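Local structure of deferrochelatase (Vibrio cholerae, 5DE0) at residues Ala10-Tyr21 with Lys230-Tyr238. The protein binds heme b and probably acts as a peroxidase of the dye-decolorizing (DyP-type) family. Numbering follows the deposited sequence.
With HEM (protoporphyrin IX containing Fe), chain F.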
ATOM      1  N   ALA B  10      -1.061 -20.052   6.235  1.00 21.06           N
ATOM      2  CA  ALA B  10      -0.717 -18.711   6.704  1.00 21.05           C
ATOM      3  C   ALA B  10      -0.487 -18.641   8.213  1.00 20.78           C
ATOM      4  O   ALA B  10       0.217 -17.755   8.693  1.00 20.07           O
ATOM      5  CB  ALA B  10      -1.803 -17.720   6.297  1.00 19.39           C
ATOM      6  N   ILE B  11      -1.065 -19.582   8.950  1.00 21.11           N
ATOM      7  CA  ILE B  11      -1.133 -19.490  10.407  1.00 21.63           C
ATOM      8  C   ILE B  11       0.188 -19.780  11.126  1.00 22.59           C
ATOM      9  O   ILE B  11       0.714 -18.926  11.840  1.00 22.93           O
ATOM     10  CB  ILE B  11      -2.208 -20.447  10.957  1.00 21.94           C
ATOM     11  CG1 ILE B  11      -3.550 -20.178  10.273  1.00 20.98           C
ATOM     12  CG2 ILE B  11      -2.335 -20.299  12.463  1.00 22.14           C
ATOM     13  CD1 ILE B  11      -4.667 -21.082  10.739  1.00 23.87           C
ATOM     14  N   LEU B  12       0.716 -20.984  10.936  1.00 23.07           N
ATOM     15  CA  LEU B  12       1.903 -21.437  11.666  1.00 23.60           C
ATOM     16  C   LEU B  12       3.221 -20.711  11.338  1.00 24.56           C
ATOM     17  O   LEU B  12       3.965 -20.369  12.257  1.00 26.26           O
ATOM     18  CB  LEU B  12       2.091 -22.945  11.460  1.00 24.19           C
ATOM     19  CG  LEU B  12       1.600 -23.843  12.599  1.00 26.23           C
ATOM     20  CD1 LEU B  12       0.186 -23.469  13.012  1.00 25.47           C
ATOM     21  CD2 LEU B  12       1.674 -25.309  12.198  1.00 27.62           C
ATOM     22  N   PRO B  13       3.528 -20.485  10.045  1.00 24.92           N
ATOM     23  CA  PRO B  13       4.817 -19.832   9.773  1.00 25.15           C
ATOM     24  C   PRO B  13       4.893 -18.402  10.297  1.00 23.70           C
ATOM     25  O   PRO B  13       3.861 -17.781  10.557  1.00 22.70           O
ATOM     26  CB  PRO B  13       4.903 -19.836   8.241  1.00 24.41           C
ATOM     27  CG  PRO B  13       3.907 -20.836   7.789  1.00 24.17           C
ATOM     28  CD  PRO B  13       2.817 -20.817   8.800  1.00 23.48           C
ATOM     29  N   GLU B  14       6.111 -17.897  10.457  1.00 24.12           N
ATOM     30  CA  GLU B  14       6.322 -16.505  10.825  1.00 25.06           C
ATOM     31  C   GLU B  14       5.818 -15.605   9.706  1.00 22.62           C
ATOM     32  O   GLU B  14       5.934 -15.949   8.530  1.00 22.82           O
ATOM     33  CB  GLU B  14       7.802 -16.234  11.102  1.00 25.21           C
ATOM     34  CG  GLU B  14       8.358 -16.964  12.314  1.00 27.83           C
ATOM     35  CD  GLU B  14       7.982 -16.296  13.620  1.00 28.94           C
ATOM     36  OE1 GLU B  14       7.562 -15.119  13.591  1.00 29.30           O
ATOM     37  OE2 GLU B  14       8.110 -16.948  14.677  1.00 31.92           O
ATOM     38  N   ALA B  15       5.253 -14.459  10.074  1.00 21.94           N
ATOM     39  CA  ALA B  15       4.706 -13.527   9.093  1.00 21.25           C
ATOM     40  C   ALA B  15       5.775 -13.049   8.115  1.00 22.37           C
ATOM     41  O   ALA B  15       6.913 -12.785   8.503  1.00 20.38           O
ATOM     42  CB  ALA B  15       4.066 -12.340   9.795  1.00 20.01           C
ATOM     43  N   GLY B  16       5.405 -12.953   6.841  1.00 19.55           N
ATOM     44  CA  GLY B  16       6.303 -12.437   5.825  1.00 23.12           C
ATOM     45  C   GLY B  16       6.385 -10.926   5.887  1.00 20.38           C
ATOM     46  O   GLY B  16       5.622 -10.295   6.615  1.00 20.60           O
ATOM     47  N   PRO B  17       7.315 -10.333   5.122  1.00 20.37           N
ATOM     48  CA  PRO B  17       7.531  -8.882   5.059  1.00 21.57           C
ATOM     49  C   PRO B  17       6.286  -8.099   4.635  1.00 20.43           C
ATOM     50  O   PRO B  17       6.186  -6.903   4.915  1.00 20.79           O
ATOM     51  CB  PRO B  17       8.638  -8.739   4.008  1.00 20.93           C
ATOM     52  CG  PRO B  17       9.340 -10.041   4.021  1.00 21.80           C
ATOM     53  CD  PRO B  17       8.287 -11.069   4.298  1.00 20.94           C
ATOM     54  N   PHE B  18       5.355  -8.770   3.962  1.00 19.85           N
ATOM     55  CA  PHE B  18       4.126  -8.135   3.499  1.00 19.74           C
ATOM     56  C   PHE B  18       2.934  -9.044   3.757  1.00 18.45           C
ATOM     57  O   PHE B  18       3.059 -10.266   3.699  1.00 17.94           O
ATOM     58  CB  PHE B  18       4.212  -7.805   2.009  1.00 20.47           C
ATOM     59  CG  PHE B  18       5.431  -7.020   1.634  1.00 19.72           C
ATOM     60  CD1 PHE B  18       5.417  -5.637   1.678  1.00 21.25           C
ATOM     61  CD2 PHE B  18       6.595  -7.665   1.240  1.00 19.65           C
ATOM     62  CE1 PHE B  18       6.543  -4.907   1.333  1.00 21.39           C
ATOM     63  CE2 PHE B  18       7.723  -6.942   0.895  1.00 19.85           C
ATOM     64  CZ  PHE B  18       7.697  -5.561   0.940  1.00 20.44           C
ATOM     65  N   ALA B  19       1.777  -8.451   4.030  1.00 18.36           N
ATOM     66  CA  ALA B  19       0.584  -9.240   4.306  1.00 18.56           C
ATOM     67  C   ALA B  19      -0.687  -8.588   3.772  1.00 18.68           C
ATOM     68  O   ALA B  19      -0.771  -7.368   3.636  1.00 19.44           O
ATOM     69  CB  ALA B  19       0.453  -9.489   5.797  1.00 18.39           C
ATOM     70  N   LEU B  20      -1.675  -9.423   3.466  1.00 17.42           N
ATOM     71  CA  LEU B  20      -2.984  -8.951   3.039  1.00 17.05           C
ATOM     72  C   LEU B  20      -4.061  -9.401   4.017  1.00 27.96           C
ATOM     73  O   LEU B  20      -4.163 -10.584   4.342  1.00 12.67           O
ATOM     74  CB  LEU B  20      -3.313  -9.460   1.635  1.00 17.98           C
ATOM     75  CG  LEU B  20      -4.762  -9.262   1.184  1.00 18.17           C
ATOM     76  CD1 LEU B  20      -5.101  -7.783   1.103  1.00 18.97           C
ATOM     77  CD2 LEU B  20      -5.012  -9.952  -0.147  1.00 19.11           C
ATOM     78  N   TYR B  21      -4.861  -8.451   4.489  1.00 18.19           N
ATOM     79  CA  TYR B  21      -5.974  -8.764   5.374  1.00 17.20           C
ATOM     80  C   TYR B  21      -7.268  -8.206   4.799  1.00 17.40           C
ATOM     81  O   TYR B  21      -7.494  -6.995   4.827  1.00 18.02           O
ATOM     82  CB  TYR B  21      -5.742  -8.194   6.770  1.00 18.01           C
ATOM     83  CG  TYR B  21      -4.338  -8.357   7.304  1.00 16.63           C
ATOM     84  CD1 TYR B  21      -3.959  -9.507   7.984  1.00 18.52           C
ATOM     85  CD2 TYR B  21      -3.395  -7.347   7.147  1.00 17.93           C
ATOM     86  CE1 TYR B  21      -2.679  -9.650   8.485  1.00 17.80           C
ATOM     87  CE2 TYR B  21      -2.114  -7.480   7.646  1.00 18.12           C
ATOM     88  CZ  TYR B  21      -1.761  -8.632   8.315  1.00 18.35           C
ATOM     89  OH  TYR B  21      -0.483  -8.768   8.811  1.00 18.49           O
ATOM     90  N   LYS B 230      -1.800 -17.468  25.933  1.00 29.77           N
ATOM     91  CA  LYS B 230      -0.962 -17.147  24.791  1.00 29.25           C
ATOM     92  C   LYS B 230      -1.727 -17.167  23.472  1.00 26.80           C
ATOM     93  O   LYS B 230      -2.655 -17.952  23.286  1.00 25.94           O
ATOM     94  CB  LYS B 230       0.229 -18.106  24.732  1.00 30.39           C
ATOM     95  CG  LYS B 230       1.283 -17.790  25.778  1.00 32.95           C
ATOM     96  CD  LYS B 230       2.366 -18.845  25.845  1.00 37.94           C
ATOM     97  CE  LYS B 230       3.514 -18.371  26.717  1.00 40.79           C
ATOM     98  NZ  LYS B 230       3.036 -17.859  28.032  1.00 41.19           N
ATOM     99  N   ILE B 231      -1.335 -16.272  22.569  1.00 25.49           N
ATOM    100  CA  ILE B 231      -1.915 -16.196  21.232  1.00 23.96           C
ATOM    101  C   ILE B 231      -0.804 -16.081  20.196  1.00 24.41           C
ATOM    102  O   ILE B 231       0.321 -15.704  20.521  1.00 23.29           O
ATOM    103  CB  ILE B 231      -2.873 -14.996  21.083  1.00 22.75           C
ATOM    104  CG1 ILE B 231      -2.113 -13.681  21.264  1.00 22.36           C
ATOM    105  CG2 ILE B 231      -4.025 -15.099  22.075  1.00 23.80           C
ATOM    106  CD1 ILE B 231      -2.988 -12.453  21.129  1.00 22.33           C
ATOM    107  N   VAL B 232      -1.123 -16.418  18.952  1.00 22.68           N
ATOM    108  CA  VAL B 232      -0.181 -16.266  17.853  1.00 21.98           C
ATOM    109  C   VAL B 232      -0.588 -15.077  16.991  1.00 21.23           C
ATOM    110  O   VAL B 232      -1.582 -15.136  16.267  1.00 20.37           O
ATOM    111  CB  VAL B 232      -0.102 -17.536  16.986  1.00 22.89           C
ATOM    112  CG1 VAL B 232       0.815 -17.310  15.791  1.00 23.10           C
ATOM    113  CG2 VAL B 232       0.379 -18.716  17.818  1.00 25.16           C
ATOM    114  N   ARG B 233       0.182 -13.997  17.076  1.00 21.63           N
ATOM    115  CA  ARG B 233      -0.140 -12.768  16.361  1.00 20.62           C
ATOM    116  C   ARG B 233       0.499 -12.719  14.977  1.00 20.27           C
ATOM    117  O   ARG B 233       1.648 -13.119  14.797  1.00 20.93           O
ATOM    118  CB  ARG B 233       0.300 -11.549  17.176  1.00 21.16           C
ATOM    119  CG  ARG B 233      -0.476 -11.346  18.468  1.00 21.66           C
ATOM    120  CD  ARG B 233       0.217 -10.337  19.370  1.00 23.24           C
ATOM    121  NE  ARG B 233       1.429 -10.886  19.971  1.00 23.15           N
ATOM    122  CZ  ARG B 233       2.459 -10.155  20.382  1.00 23.54           C
ATOM    123  NH1 ARG B 233       2.432  -8.835  20.249  1.00 23.38           N
ATOM    124  NH2 ARG B 233       3.521 -10.742  20.918  1.00 23.72           N
ATOM    125  N   HIS B 234      -0.257 -12.224  14.003  1.00 20.75           N
ATOM    126  CA  HIS B 234       0.247 -12.048  12.644  1.00 19.45           C
ATOM    127  C   HIS B 234       0.103 -10.595  12.213  1.00 19.99           C
ATOM    128  O   HIS B 234       0.052 -10.292  11.019  1.00 19.52           O
ATOM    129  CB  HIS B 234      -0.491 -12.965  11.664  1.00 19.53           C
ATOM    130  CG  HIS B 234       0.137 -14.313  11.506  1.00 20.91           C
ATOM    131  ND1 HIS B 234       1.240 -14.527  10.708  1.00 19.13           N
ATOM    132  CD2 HIS B 234      -0.178 -15.515  12.042  1.00 19.58           C
ATOM    133  CE1 HIS B 234       1.576 -15.804  10.759  1.00 20.51           C
ATOM    134  NE2 HIS B 234       0.732 -16.426  11.562  1.00 20.56           N
ATOM    135  N   SER B 235       0.034  -9.704  13.195  1.00 19.05           N
ATOM    136  CA  SER B 235      -0.189  -8.286  12.942  1.00 19.10           C
ATOM    137  C   SER B 235       0.944  -7.666  12.142  1.00 19.61           C
ATOM    138  O   SER B 235       2.057  -8.190  12.104  1.00 19.06           O
ATOM    139  CB  SER B 235      -0.358  -7.528  14.257  1.00 19.13           C
ATOM    140  OG  SER B 235      -1.242  -8.207  15.128  1.00 19.41           O
ATOM    141  N   LEU B 236       0.646  -6.537  11.509  1.00 20.42           N
ATOM    142  CA  LEU B 236       1.618  -5.829  10.692  1.00 20.10           C
ATOM    143  C   LEU B 236       1.171  -4.383  10.503  1.00 20.64           C
ATOM    144  O   LEU B 236      -0.017  -4.121  10.324  1.00 20.11           O
ATOM    145  CB  LEU B 236       1.784  -6.522   9.339  1.00 22.40           C
ATOM    146  CG  LEU B 236       3.200  -6.698   8.792  1.00 21.74           C
ATOM    147  CD1 LEU B 236       4.116  -7.310   9.837  1.00 20.67           C
ATOM    148  CD2 LEU B 236       3.172  -7.561   7.538  1.00 20.65           C
ATOM    149  N   PRO B 237       2.123  -3.440  10.566  1.00 21.86           N
ATOM    150  CA  PRO B 237       1.849  -2.018  10.330  1.00 21.30           C
ATOM    151  C   PRO B 237       1.252  -1.778   8.944  1.00 21.85           C
ATOM    152  O   PRO B 237       1.448  -2.598   8.052  1.00 20.27           O
ATOM    153  CB  PRO B 237       3.232  -1.369  10.451  1.00 21.65           C
ATOM    154  CG  PRO B 237       4.018  -2.310  11.291  1.00 22.63           C
ATOM    155  CD  PRO B 237       3.526  -3.678  10.943  1.00 20.85           C
ATOM    156  N   TYR B 238       0.540  -0.668   8.770  1.00 21.33           N
ATOM    157  CA  TYR B 238      -0.140  -0.382   7.509  1.00 22.90           C
ATOM    158  C   TYR B 238      -0.375   1.112   7.324  1.00 23.20           C
ATOM    159  O   TYR B 238      -0.210   1.896   8.258  1.00 24.19           O
ATOM    160  CB  TYR B 238      -1.488  -1.102   7.454  1.00 21.67           C
ATOM    161  CG  TYR B 238      -2.556  -0.387   8.258  1.00 22.62           C
ATOM    162  CD1 TYR B 238      -2.628  -0.536   9.636  1.00 22.05           C
ATOM    163  CD2 TYR B 238      -3.481   0.452   7.640  1.00 23.00           C
ATOM    164  CE1 TYR B 238      -3.591   0.121  10.377  1.00 22.24           C
ATOM    165  CE2 TYR B 238      -4.446   1.115   8.375  1.00 26.04           C
ATOM    166  CZ  TYR B 238      -4.496   0.944   9.744  1.00 23.65           C
ATOM    167  OH  TYR B 238      -5.454   1.599  10.484  1.00 24.31           O
TER
HETATM  168  CHA HEM F 401       2.720  -7.666  23.248  1.00 24.51           C
HETATM  169  CHB HEM F 401      -1.888  -9.025  22.581  1.00 23.66           C
HETATM  170  CHC HEM F 401      -2.886  -4.756  20.473  1.00 23.49           C
HETATM  171  CHD HEM F 401       1.866  -3.794  20.369  1.00 24.63           C
HETATM  172  C1A HEM F 401       1.559  -8.407  23.256  1.00 24.82           C
HETATM  173  C2A HEM F 401       1.395  -9.738  23.807  1.00 25.10           C
HETATM  174  C3A HEM F 401       0.125 -10.112  23.620  1.00 24.49           C
HETATM  175  C4A HEM F 401      -0.562  -9.031  22.946  1.00 23.72           C
HETATM  176  CMA HEM F 401      -0.516 -11.452  24.041  1.00 23.93           C
HETATM  177  CAA HEM F 401       2.503 -10.570  24.491  1.00 24.63           C
HETATM  178  CBA HEM F 401       2.290 -10.517  26.003  1.00 26.60           C
HETATM  179  CGA HEM F 401       3.443 -11.179  26.707  1.00 26.68           C
HETATM  180  O1A HEM F 401       4.513 -10.531  26.841  1.00 26.84           O
HETATM  181  O2A HEM F 401       3.286 -12.350  27.136  1.00 27.26           O
HETATM  182  C1B HEM F 401      -2.570  -7.962  22.036  1.00 23.33           C
HETATM  183  C2B HEM F 401      -4.007  -7.865  21.908  1.00 23.47           C
HETATM  184  C3B HEM F 401      -4.300  -6.702  21.327  1.00 23.67           C
HETATM  185  C4B HEM F 401      -3.051  -5.997  21.063  1.00 22.62           C
HETATM  186  CMB HEM F 401      -5.034  -8.930  22.354  1.00 22.57           C
HETATM  187  CAB HEM F 401      -5.749  -6.257  21.027  1.00 21.91           C
HETATM  188  CBB HEM F 401      -6.030  -5.118  20.397  1.00 23.47           C
HETATM  189  C1C HEM F 401      -1.682  -4.128  20.225  1.00 23.69           C
HETATM  190  C2C HEM F 401      -1.494  -2.867  19.528  1.00 24.21           C
HETATM  191  C3C HEM F 401      -0.173  -2.608  19.501  1.00 24.32           C
HETATM  192  C4C HEM F 401       0.504  -3.692  20.184  1.00 24.78           C
HETATM  193  CMC HEM F 401      -2.651  -2.026  18.940  1.00 22.87           C
HETATM  194  CAC HEM F 401       0.605  -1.410  18.900  1.00 23.95           C
HETATM  195  CBC HEM F 401       0.039  -0.323  18.365  1.00 25.54           C
HETATM  196  C1D HEM F 401       2.523  -4.658  21.220  1.00 24.16           C
HETATM  197  C2D HEM F 401       3.873  -4.486  21.705  1.00 24.82           C
HETATM  198  C3D HEM F 401       4.143  -5.699  22.604  1.00 24.26           C
HETATM  199  C4D HEM F 401       2.927  -6.481  22.573  1.00 24.13           C
HETATM  200  CMD HEM F 401       4.846  -3.330  21.388  1.00 24.94           C
HETATM  201  CAD HEM F 401       5.438  -6.009  23.382  1.00 24.58           C
HETATM  202  CBD HEM F 401       6.417  -6.784  22.508  1.00 24.72           C
HETATM  203  CGD HEM F 401       5.844  -8.134  22.164  1.00 25.80           C
HETATM  204  O1D HEM F 401       5.290  -8.282  21.045  1.00 24.26           O
HETATM  205  O2D HEM F 401       5.941  -9.065  23.006  1.00 25.58           O
HETATM  206  NA  HEM F 401       0.343  -8.008  22.739  1.00 25.41           N
HETATM  207  NB  HEM F 401      -2.019  -6.805  21.512  1.00 24.74           N
HETATM  208  NC  HEM F 401      -0.442  -4.598  20.611  1.00 25.38           N
HETATM  209  ND  HEM F 401       2.006  -5.836  21.752  1.00 25.53           N
HETATM  210 FE   HEM F 401      -0.024  -6.262  21.727  1.00 29.49          FE
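With chi1 at -89°, the imidazole of His-234 is carried into the bend of Ala-10 to Ala-15, while Tyr-21, its CG anti to the carbonyl carbon (chi1 -42°), reaches back to the histidine's own backbone. The pair illustrates how the two ferredoxin-like halves of a DyP-type peroxidase are joined: strand 18-26 belongs to the N-terminal sheet, strand 232-239 is an outermost strand of the C-terminal one. Their short segments cross steeply, the axes 8.2 Å apart at the closest, and no backbone-to-backbone hydrogen bond joins them; side chains make the junction, bonding to backbone oxygens.

NE2 of His-234 donates to Ile-11 O over a short 2.5 Å, nearly straight at the hydrogen (169°) and with the acceptor almost in the ring plane, although the nitrogen is tilted from the carbonyl plane. CE1 of the same ring lies 3.0 Å from Pro-13 O, again near the ring edge, and Ala-15 CB sits 3.7 Å from ND1. Two main-chain oxygens thus sit at the NE2-CE1 side of the ring. His-101 meets this ring edge-to-face and also lies against the Tyr-21 ring.

Immediately before it in sequence, Arg-233 serves the heme. Its bent chain lays one guanidinium face against the porphyrin at C1A, which sits off toward the edge of the group, while NH1 and NH2 both bond to propionate oxygen O1D, each at 3.0 Å; NH1 also forms a salt bridge with Asp-147. Adjacent residues therefore divide the work, one gripping the N-terminal half and the other the cofactor.

Leu-236 continues the junction, placing CD2 3.8 Å from Ala-19 CB and crossing the Tyr-21 side chain roughly at right angles. Beside it, Tyr-21 OH donates in the carbonyl plane to His-234 O at 2.7 Å.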